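Local coordinates for 5-formyltetrahydrofolate cyclo-ligase family protein (Bacillus anthracis, PDB 2JCB) that probably catalyses the ATP-dependent cyclisation of 5-formyltetrahydrofolate to 5,10-methenyltetrahydrofolate in folate metabolism, and here holds ADP and a magnesium ion, at residues V40-E45 with K186-K191; K47-A52 with I71-K76; R80-K85 with E120-D125. All blocks are in the same frame, centred on the assembly; numbering follows the deposited sequence.

Contact 1 (V40-E45 with K186-K191); sequences VFSLYE and KIITEK
A chi1 of -56° at I188 sets CG2 trans to the main-chain nitrogen, while an extended chi2 of 172° carries CD1 onward, so the side chain offers two separate methyl groups to helix 29-44. S42 and L43 receive one each. At S42, chi1 of 178° places OG beside its own carbonyl carbon, where it lies 3.5 Å from I188 CG2; S42 CB follows at 3.8 Å, so CG2 packs against both atoms of the serine side chain. The other methyl, I188 CD1, sits 3.8 Å from L43 CA, close against the helix backbone, and 4.1 Å from L43 CD1. The leucine and isoleucine side chains cross nearly at right angles. Direct contact is van der Waals packing, with no hydrogen bond between the segments, and buries 131 Å² in all. A water adds a polar route: it donates to T189 O at 3.0 Å and also lies near S42 OG, although that second separation is too short to be trusted in detail. L163 and L165 of strand 161-165 also touch I188, as does T193 of strand 192-195, while L43 reaches both L163 and I70 of helix 68-76. Helix 29-44 is thereby packed onto the face of the mixed sheet.

Contact 2 (K47-A52 with I71-K76); sequences KEWAEA and IEKAWK
W49 reaches K73 and A74 where two helices pack in the Rossmann-like alpha/beta fold: the short helix 47-51 leads into strand 54-56, and helix 68-76 is the connection of a beta-alpha-beta crossover from that strand to the parallel strand 80-87. Taken in order, K47 starts the helix with an intrahelical salt bridge, its NZ 2.9 Å from E51 OE2. The lysine approaches the syn side of the carboxylate but stands 33° out of its plane, and both residues are exposed, so the pair belongs to the outer surface of the helix. W49 then carries the whole interface: its chi1 of 172° and chi2 of -90° carry the indole toward helix 68-76, although the nearest CA atoms, those of W49 and A74, are 9.0 Å apart. The six-membered end of the indole does the touching, and W49 CZ2 lies 3.8 Å from K73 CG. Beyond that point the lysine bends at chi2 and turns the rest of the chain, with NZ, off from the indole, so its aliphatic base makes the contact. The indole NE1 bonds to E77 OE1, and K79 makes a cation-pi contact with the ring, fixing W49 from the chain just past helix 68-76. At A52 the helical backbone ends; A52 N bonds to W49 O at 3.2 Å, and that same carbonyl also accepts from K79 NZ. The evidence for close apolar packing is W49 CH2, which meets A74 CB at 3.8 Å in an oblique approach to the ring.

Contact 3 (R80-K85 with E120-D125); sequences RVVVPK and EEVNAD
V82 and V122 make the buried, tight part of this contact, R80 the partly exposed part on its solvent side. V82 CG1 lies 3.6 Å from V122 CG2 and 3.8 Å from V122 CB; the two valines cross at about a right angle, and F95 and I127 also touch V82. With chi1 of 179°, V122 turns CG2 to V82 and leaves CG1 for the arginine. R80 bends at chi3 (66°) and brings one face of its guanidinium over that methyl: NH2 is 3.7 Å and CZ 4.0 Å from V122 CG1, which is offset toward the rim of the group. Past V122 the chain moves to the solvent side, where exposed N123 closes an Asx turn, its OD1 accepting from D125 N at 3.0 Å on a lone pair in the carbonyl plane. Strand 92-98 lies between 80-87 and 120-121 in the sheet, consistent with these segments meeting through side chains and lacking direct hydrogen bonds between them. R80 NE bonds to T54 OG1, and NH2 makes a salt bridge to E126 OE2. The charge of R80 is thus engaged while one flat face of the guanidinium lies against a V122 methyl, consistent with van der Waals packing rather than a polar bond.

Overall arrangement
Contacts 1 and 2 adjoin, their centres 13 Å apart. K186 NZ forms a salt bridge to E48 OE2 at 2.9 Å, tying strand 186-189 to helix 47-51; L43 O packs on W49 CB at 3.4 Å, and Y44 CZ on K73 CG at 3.8 Å, linking helix 29-44 to helices 47-51 and 68-76 respectively. Contact 2 meets contact 3 through V81, whose CG2 lies 3.5 Å from A74 CB; their centres are 15 Å apart. Contacts 1 and 3 do not touch, with centres 23 Å and nearest atoms about 10 Å apart, yet both reach the same mixed sheet. None of their residues lines the ADP pocket, which includes Y146 and R153, or supplies the magnesium ligands D152 and D181.

Contact 1 (V40-E45 with K186-K191)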
loop_
_atom_site.group_PDB
_atom_site.type_symbol
_atom_site.label_atom_id
_atom_site.label_comp_id
_atom_site.label_asym_id
_atom_site.label_seq_id
_atom_site.Cartn_x
_atom_site.Cartn_y
_atom_site.Cartn_z
ATOM N N VAL A 40 -10.127 5.801 5.612
ATOM C CA VAL A 40 -9.506 7.040 5.134
ATOM C C VAL A 40 -9.800 8.229 6.027
ATOM O O VAL A 40 -8.915 9.047 6.248
ATOM C CB VAL A 40 -9.712 7.363 3.597
ATOM C CG1 VAL A 40 -9.127 6.162 2.771
ATOM C CG2 VAL A 40 -11.135 7.766 3.257
ATOM N N PHE A 41 -10.983 8.260 6.619
ATOM C CA PHE A 41 -11.306 9.353 7.553
ATOM C C PHE A 41 -10.232 9.273 8.675
ATOM O O PHE A 41 -9.697 10.317 9.084
ATOM C CB PHE A 41 -12.730 9.171 8.101
ATOM C CG PHE A 41 -13.083 10.100 9.220
ATOM C CD1 PHE A 41 -13.743 11.281 8.948
ATOM C CD2 PHE A 41 -12.765 9.784 10.547
ATOM C CE1 PHE A 41 -14.083 12.174 9.966
ATOM C CE2 PHE A 41 -13.118 10.661 11.579
ATOM C CZ PHE A 41 -13.765 11.851 11.280
ATOM N N SER A 42 -9.897 8.080 9.137
ATOM C CA SER A 42 -8.934 7.910 10.243
ATOM C C SER A 42 -7.515 8.305 9.770
ATOM O O SER A 42 -6.783 9.017 10.478
ATOM C CB SER A 42 -8.960 6.471 10.701
ATOM O OG SER A 42 -8.016 6.211 11.762
ATOM N N LEU A 43 -7.167 7.895 8.549
ATOM C CA LEU A 43 -5.892 8.369 7.920
ATOM C C LEU A 43 -5.703 9.885 8.006
ATOM O O LEU A 43 -4.615 10.333 8.403
ATOM C CB LEU A 43 -5.820 7.980 6.416
ATOM C CG LEU A 43 -4.636 8.661 5.639
ATOM C CD1 LEU A 43 -3.317 8.106 6.185
ATOM C CD2 LEU A 43 -4.772 8.221 4.141
ATOM N N TYR A 44 -6.722 10.679 7.634
ATOM C CA TYR A 44 -6.561 12.116 7.534
ATOM C C TYR A 44 -6.391 12.747 8.918
ATOM O O TYR A 44 -6.000 13.880 9.011
ATOM C CB TYR A 44 -7.767 12.740 6.876
ATOM C CG TYR A 44 -8.118 12.190 5.502
ATOM C CD1 TYR A 44 -7.135 11.612 4.683
ATOM C CD2 TYR A 44 -9.454 12.183 5.073
ATOM C CE1 TYR A 44 -7.470 11.073 3.415
ATOM C CE2 TYR A 44 -9.821 11.667 3.804
ATOM C CZ TYR A 44 -8.819 11.113 2.982
ATOM O OH TYR A 44 -9.161 10.583 1.730
ATOM N N GLU A 45 -6.732 12.016 9.975
ATOM C CA GLU A 45 -6.512 12.516 11.350
ATOM C C GLU A 45 -5.089 12.276 11.868
ATOM O O GLU A 45 -4.745 12.797 12.933
ATOM C CB GLU A 45 -7.497 11.864 12.307
ATOM C CG GLU A 45 -8.938 12.293 12.059
ATOM C CD GLU A 45 -9.834 11.949 13.233
ATOM O OE1 GLU A 45 -9.434 11.078 14.053
ATOM O OE2 GLU A 45 -10.923 12.543 13.349
ATOM N N LYS A 186 2.872 1.482 10.893
ATOM C CA LYS A 186 1.501 1.694 11.389
ATOM C C LYS A 186 0.514 1.067 10.443
ATOM O O LYS A 186 0.709 1.094 9.212
ATOM C CB LYS A 186 1.209 3.197 11.421
ATOM C CG LYS A 186 -0.261 3.507 11.927
ATOM C CD LYS A 186 -0.552 4.990 11.940
ATOM C CE LYS A 186 0.075 5.655 13.175
ATOM N NZ LYS A 186 -0.264 7.112 13.258
ATOM N N ILE A 187 -0.553 0.497 10.999
ATOM C CA ILE A 187 -1.628 -0.087 10.172
ATOM C C ILE A 187 -2.921 0.628 10.672
ATOM O O ILE A 187 -3.155 0.698 11.893
ATOM C CB ILE A 187 -1.735 -1.646 10.253
ATOM C CG1 ILE A 187 -0.405 -2.311 9.794
ATOM C CG2 ILE A 187 -2.900 -2.161 9.377
ATOM C CD1 ILE A 187 -0.057 -3.495 10.542
ATOM N N ILE A 188 -3.707 1.180 9.755
ATOM C CA ILE A 188 -5.008 1.775 10.065
ATOM C C ILE A 188 -6.097 0.840 9.525
ATOM O O ILE A 188 -6.108 0.563 8.306
ATOM C CB ILE A 188 -5.135 3.134 9.408
ATOM C CG1 ILE A 188 -3.966 4.057 9.825
ATOM C CG2 ILE A 188 -6.463 3.762 9.777
ATOM C CD1 ILE A 188 -3.957 5.280 9.068
ATOM N N THR A 189 -7.005 0.395 10.392
ATOM C CA THR A 189 -8.173 -0.398 10.005
ATOM C C THR A 189 -9.398 0.406 10.375
ATOM O O THR A 189 -9.285 1.557 10.885
ATOM C CB THR A 189 -8.235 -1.777 10.720
ATOM O OG1 THR A 189 -8.584 -1.578 12.099
ATOM C CG2 THR A 189 -6.894 -2.561 10.604
ATOM N N GLU A 190 -10.584 -0.180 10.191
ATOM C CA GLU A 190 -11.780 0.586 10.525
ATOM C C GLU A 190 -11.998 0.588 12.058
ATOM O O GLU A 190 -12.900 1.268 12.547
ATOM C CB GLU A 190 -13.017 0.005 9.811
ATOM C CG GLU A 190 -13.471 -1.386 10.344
ATOM C CD GLU A 190 -12.723 -2.588 9.750
ATOM O OE1 GLU A 190 -11.627 -2.488 9.178
ATOM O OE2 GLU A 190 -13.260 -3.678 9.905
ATOM N N LYS A 191 -11.245 -0.234 12.771
ATOM C CA LYS A 191 -11.377 -0.406 14.212
ATOM C C LYS A 191 -10.299 0.370 15.005
ATOM O O LYS A 191 -10.402 0.438 16.232
ATOM C CB LYS A 191 -11.218 -1.906 14.569
ATOM C CG LYS A 191 -12.319 -2.878 14.162
ATOM C CD LYS A 191 -11.940 -4.250 14.651
ATOM C CE LYS A 191 -12.922 -5.240 14.156
ATOM N NZ LYS A 191 -12.810 -6.492 14.953
HETATM O O HOH W 1 -8.717 3.969 12.630
#

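Contact 2 (K47-A52 with I71-K76)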
loop_
_atom_site.group_PDB
_atom_site.type_symbol
_atom_site.label_atom_id
_atom_site.label_comp_id
_atom_site.label_asym_id
_atom_site.label_seq_id
_atom_site.Cartn_x
_atom_site.Cartn_y
_atom_site.Cartn_z
ATOM N N LYS A 47 -1.149 12.346 12.471
ATOM C CA LYS A 47 -0.097 13.378 12.433
ATOM C C LYS A 47 0.766 13.276 11.157
ATOM O O LYS A 47 1.082 14.297 10.554
ATOM C CB LYS A 47 0.755 13.265 13.689
ATOM C CG LYS A 47 1.982 14.166 13.735
ATOM C CD LYS A 47 2.692 13.891 15.084
ATOM C CE LYS A 47 4.108 14.455 15.104
ATOM N NZ LYS A 47 4.008 15.868 15.444
ATOM N N GLU A 48 1.147 12.069 10.766
ATOM C CA GLU A 48 2.026 11.894 9.626
ATOM C C GLU A 48 1.363 12.236 8.297
ATOM O O GLU A 48 2.063 12.637 7.378
ATOM C CB GLU A 48 2.664 10.515 9.576
ATOM C CG GLU A 48 1.687 9.404 9.476
ATOM C CD GLU A 48 1.325 8.813 10.828
ATOM O OE1 GLU A 48 1.056 9.565 11.793
ATOM O OE2 GLU A 48 1.298 7.575 10.910
ATOM N N TRP A 49 0.031 12.147 8.219
ATOM C CA TRP A 49 -0.707 12.689 7.053
ATOM C C TRP A 49 -0.645 14.198 7.020
ATOM O O TRP A 49 -0.226 14.810 6.035
ATOM C CB TRP A 49 -2.186 12.228 7.080
ATOM C CG TRP A 49 -3.030 12.912 6.016
ATOM C CD1 TRP A 49 -3.716 14.071 6.138
ATOM C CD2 TRP A 49 -3.166 12.500 4.641
ATOM N NE1 TRP A 49 -4.330 14.393 4.938
ATOM C CE2 TRP A 49 -4.011 13.432 4.008
ATOM C CE3 TRP A 49 -2.681 11.403 3.914
ATOM C CZ2 TRP A 49 -4.376 13.324 2.639
ATOM C CZ3 TRP A 49 -3.037 11.282 2.553
ATOM C CH2 TRP A 49 -3.860 12.255 1.937
ATOM N N ALA A 50 -1.051 14.804 8.142
ATOM C CA ALA A 50 -1.120 16.226 8.229
ATOM C C ALA A 50 0.227 16.851 7.880
ATOM O O ALA A 50 0.281 17.853 7.179
ATOM C CB ALA A 50 -1.567 16.630 9.631
ATOM N N GLU A 51 1.309 16.238 8.359
ATOM C CA GLU A 51 2.646 16.808 8.207
ATOM C C GLU A 51 3.369 16.528 6.867
ATOM O O GLU A 51 4.324 17.288 6.511
ATOM C CB GLU A 51 3.542 16.386 9.370
ATOM C CG GLU A 51 3.133 17.054 10.672
ATOM C CD GLU A 51 4.015 16.645 11.837
ATOM O OE1 GLU A 51 4.837 15.718 11.673
ATOM O OE2 GLU A 51 3.881 17.259 12.918
ATOM N N ALA A 52 2.904 15.510 6.139
ATOM C CA ALA A 52 3.600 15.050 4.915
ATOM C C ALA A 52 3.387 16.088 3.842
ATOM O O ALA A 52 2.250 16.536 3.613
ATOM C CB ALA A 52 3.053 13.766 4.416
ATOM N N ILE A 71 -5.765 10.286 -2.954
ATOM C CA ILE A 71 -5.056 11.146 -3.903
ATOM C C ILE A 71 -5.766 12.502 -4.108
ATOM O O ILE A 71 -5.135 13.576 -4.128
ATOM C CB ILE A 71 -4.857 10.403 -5.247
ATOM C CG1 ILE A 71 -3.937 9.204 -5.002
ATOM C CG2 ILE A 71 -4.263 11.401 -6.293
ATOM C CD1 ILE A 71 -3.983 8.176 -6.159
ATOM N N GLU A 72 -7.085 12.484 -4.249
ATOM C CA GLU A 72 -7.840 13.707 -4.407
ATOM C C GLU A 72 -7.707 14.691 -3.229
ATOM O O GLU A 72 -7.541 15.902 -3.442
ATOM C CB GLU A 72 -9.280 13.327 -4.684
ATOM C CG GLU A 72 -9.394 12.614 -6.058
ATOM C CD GLU A 72 -10.797 12.251 -6.368
ATOM O OE1 GLU A 72 -11.434 11.580 -5.519
ATOM O OE2 GLU A 72 -11.272 12.661 -7.448
ATOM N N LYS A 73 -7.727 14.123 -2.019
ATOM C CA LYS A 73 -7.585 14.893 -0.764
ATOM C C LYS A 73 -6.186 15.489 -0.697
ATOM O O LYS A 73 -6.029 16.648 -0.389
ATOM C CB LYS A 73 -7.768 13.945 0.441
ATOM C CG LYS A 73 -7.863 14.625 1.840
ATOM C CD LYS A 73 -9.094 15.442 1.969
ATOM C CE LYS A 73 -9.480 15.637 3.423
ATOM N NZ LYS A 73 -10.884 16.175 3.425
ATOM N N ALA A 74 -5.164 14.678 -0.962
ATOM C CA ALA A 74 -3.792 15.165 -0.991
ATOM C C ALA A 74 -3.632 16.342 -1.958
ATOM O O ALA A 74 -3.072 17.413 -1.606
ATOM C CB ALA A 74 -2.786 14.003 -1.294
ATOM N N TRP A 75 -4.148 16.175 -3.184
ATOM C CA TRP A 75 -4.127 17.277 -4.155
ATOM C C TRP A 75 -4.810 18.530 -3.603
ATOM O O TRP A 75 -4.277 19.627 -3.712
ATOM C CB TRP A 75 -4.769 16.901 -5.469
ATOM C CG TRP A 75 -3.948 15.964 -6.308
ATOM C CD1 TRP A 75 -2.592 15.826 -6.309
ATOM C CD2 TRP A 75 -4.447 15.083 -7.318
ATOM N NE1 TRP A 75 -2.216 14.901 -7.245
ATOM C CE2 TRP A 75 -3.336 14.435 -7.890
ATOM C CE3 TRP A 75 -5.731 14.802 -7.814
ATOM C CZ2 TRP A 75 -3.462 13.482 -8.921
ATOM C CZ3 TRP A 75 -5.857 13.847 -8.825
ATOM C CH2 TRP A 75 -4.729 13.204 -9.368
ATOM N N LYS A 76 -5.969 18.332 -2.973
ATOM C CA LYS A 76 -6.739 19.438 -2.417
ATOM C C LYS A 76 -5.966 20.205 -1.331
ATOM O O LYS A 76 -6.058 21.438 -1.244
ATOM C CB LYS A 76 -8.059 18.919 -1.871
ATOM C CG LYS A 76 -9.086 20.012 -1.627
ATOM C CD LYS A 76 -10.119 19.520 -0.645
ATOM C CE LYS A 76 -11.175 20.610 -0.422
ATOM N NZ LYS A 76 -12.172 20.133 0.583
#

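Contact 3 (R80-K85 with E120-D125)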
loop_
_atom_site.group_PDB
_atom_site.type_symbol
_atom_site.label_atom_id
_atom_site.label_comp_id
_atom_site.label_asym_id
_atom_site.label_seq_id
_atom_site.Cartn_x
_atom_site.Cartn_y
_atom_site.Cartn_z
ATOM N N ARG A 80 2.159 16.877 -2.604
ATOM C CA ARG A 80 2.641 16.301 -3.854
ATOM C C ARG A 80 2.341 14.827 -3.738
ATOM O O ARG A 80 2.545 14.248 -2.678
ATOM C CB ARG A 80 4.149 16.523 -3.985
ATOM C CG ARG A 80 4.776 15.836 -5.145
ATOM C CD ARG A 80 6.137 16.410 -5.435
ATOM N NE ARG A 80 7.067 16.130 -4.347
ATOM C CZ ARG A 80 8.377 16.339 -4.417
ATOM N NH1 ARG A 80 8.897 16.828 -5.532
ATOM N NH2 ARG A 80 9.164 16.026 -3.380
ATOM N N VAL A 81 1.820 14.253 -4.821
ATOM C CA VAL A 81 1.434 12.847 -4.835
ATOM C C VAL A 81 2.339 12.096 -5.820
ATOM O O VAL A 81 2.512 12.524 -6.959
ATOM C CB VAL A 81 -0.043 12.666 -5.286
ATOM C CG1 VAL A 81 -0.346 11.225 -5.489
ATOM C CG2 VAL A 81 -1.022 13.175 -4.232
ATOM N N VAL A 82 2.925 11.011 -5.332
ATOM C CA VAL A 82 3.777 10.103 -6.166
ATOM C C VAL A 82 3.242 8.669 -6.156
ATOM O O VAL A 82 2.896 8.114 -5.105
ATOM C CB VAL A 82 5.312 10.189 -5.866
ATOM C CG1 VAL A 82 5.800 11.612 -6.008
ATOM C CG2 VAL A 82 5.648 9.639 -4.490
ATOM N N VAL A 83 3.228 8.044 -7.342
ATOM C CA VAL A 83 2.708 6.674 -7.514
ATOM C C VAL A 83 3.769 5.828 -8.268
ATOM O O VAL A 83 4.558 6.397 -9.046
ATOM C CB VAL A 83 1.397 6.729 -8.333
ATOM C CG1 VAL A 83 0.293 7.412 -7.499
ATOM C CG2 VAL A 83 1.595 7.589 -9.631
ATOM N N PRO A 84 3.811 4.514 -8.003
ATOM C CA PRO A 84 4.928 3.749 -8.566
ATOM C C PRO A 84 4.720 3.237 -9.987
ATOM O O PRO A 84 3.631 2.824 -10.363
ATOM C CB PRO A 84 5.049 2.553 -7.612
ATOM C CG PRO A 84 3.657 2.348 -7.102
ATOM C CD PRO A 84 2.949 3.671 -7.133
ATOM N N LYS A 85 5.819 3.231 -10.732
ATOM C CA LYS A 85 5.945 2.448 -11.952
ATOM C C LYS A 85 6.907 1.291 -11.638
ATOM O O LYS A 85 8.077 1.507 -11.295
ATOM C CB LYS A 85 6.454 3.300 -13.124
ATOM C CG LYS A 85 6.593 2.479 -14.427
ATOM C CD LYS A 85 6.690 3.339 -15.679
ATOM C CE LYS A 85 6.806 2.465 -16.968
ATOM N NZ LYS A 85 5.587 1.608 -17.289
ATOM N N GLU A 120 7.488 12.950 -13.398
ATOM C CA GLU A 120 8.871 13.134 -12.955
ATOM C C GLU A 120 9.124 12.213 -11.793
ATOM O O GLU A 120 8.343 12.224 -10.844
ATOM C CB GLU A 120 9.135 14.584 -12.553
ATOM C CG GLU A 120 9.399 15.480 -13.732
ATOM C CD GLU A 120 9.420 16.967 -13.373
ATOM O OE1 GLU A 120 9.982 17.749 -14.166
ATOM O OE2 GLU A 120 8.869 17.344 -12.312
ATOM N N GLU A 121 10.204 11.434 -11.870
ATOM C CA GLU A 121 10.621 10.596 -10.753
ATOM C C GLU A 121 10.958 11.454 -9.543
ATOM O O GLU A 121 11.643 12.498 -9.688
ATOM C CB GLU A 121 11.887 9.833 -11.104
ATOM C CG GLU A 121 12.110 8.679 -10.157
ATOM C CD GLU A 121 13.239 7.820 -10.626
ATOM O OE1 GLU A 121 14.421 8.271 -10.509
ATOM O OE2 GLU A 121 12.940 6.724 -11.155
ATOM N N VAL A 122 10.550 10.981 -8.373
ATOM C CA VAL A 122 10.871 11.629 -7.091
ATOM C C VAL A 122 11.711 10.659 -6.240
ATOM O O VAL A 122 11.334 9.506 -6.050
ATOM C CB VAL A 122 9.584 12.108 -6.353
ATOM C CG1 VAL A 122 9.927 12.747 -5.015
ATOM C CG2 VAL A 122 8.854 13.129 -7.191
ATOM N N ASN A 123 12.860 11.146 -5.777
ATOM C CA ASN A 123 13.803 10.386 -4.936
ATOM C C ASN A 123 13.156 9.983 -3.623
ATOM O O ASN A 123 12.383 10.764 -3.073
ATOM C CB ASN A 123 15.029 11.279 -4.652
ATOM C CG ASN A 123 16.235 10.505 -4.122
ATOM O OD1 ASN A 123 16.213 9.928 -3.024
ATOM N ND2 ASN A 123 17.318 10.533 -4.884
ATOM N N ALA A 124 13.452 8.770 -3.142
ATOM C CA ALA A 124 12.934 8.274 -1.854
ATOM C C ALA A 124 13.170 9.233 -0.670
ATOM O O ALA A 124 12.315 9.344 0.215
ATOM C CB ALA A 124 13.524 6.908 -1.543
ATOM N N ASP A 125 14.292 9.945 -0.665
ATOM C CA ASP A 125 14.583 10.856 0.443
ATOM C C ASP A 125 13.720 12.140 0.389
ATOM O O ASP A 125 13.806 12.993 1.274
ATOM C CB ASP A 125 16.098 11.160 0.516
ATOM C CG ASP A 125 16.593 11.994 -0.652
ATOM O OD1 ASP A 125 15.773 12.737 -1.264
ATOM O OD2 ASP A 125 17.818 11.935 -0.951
#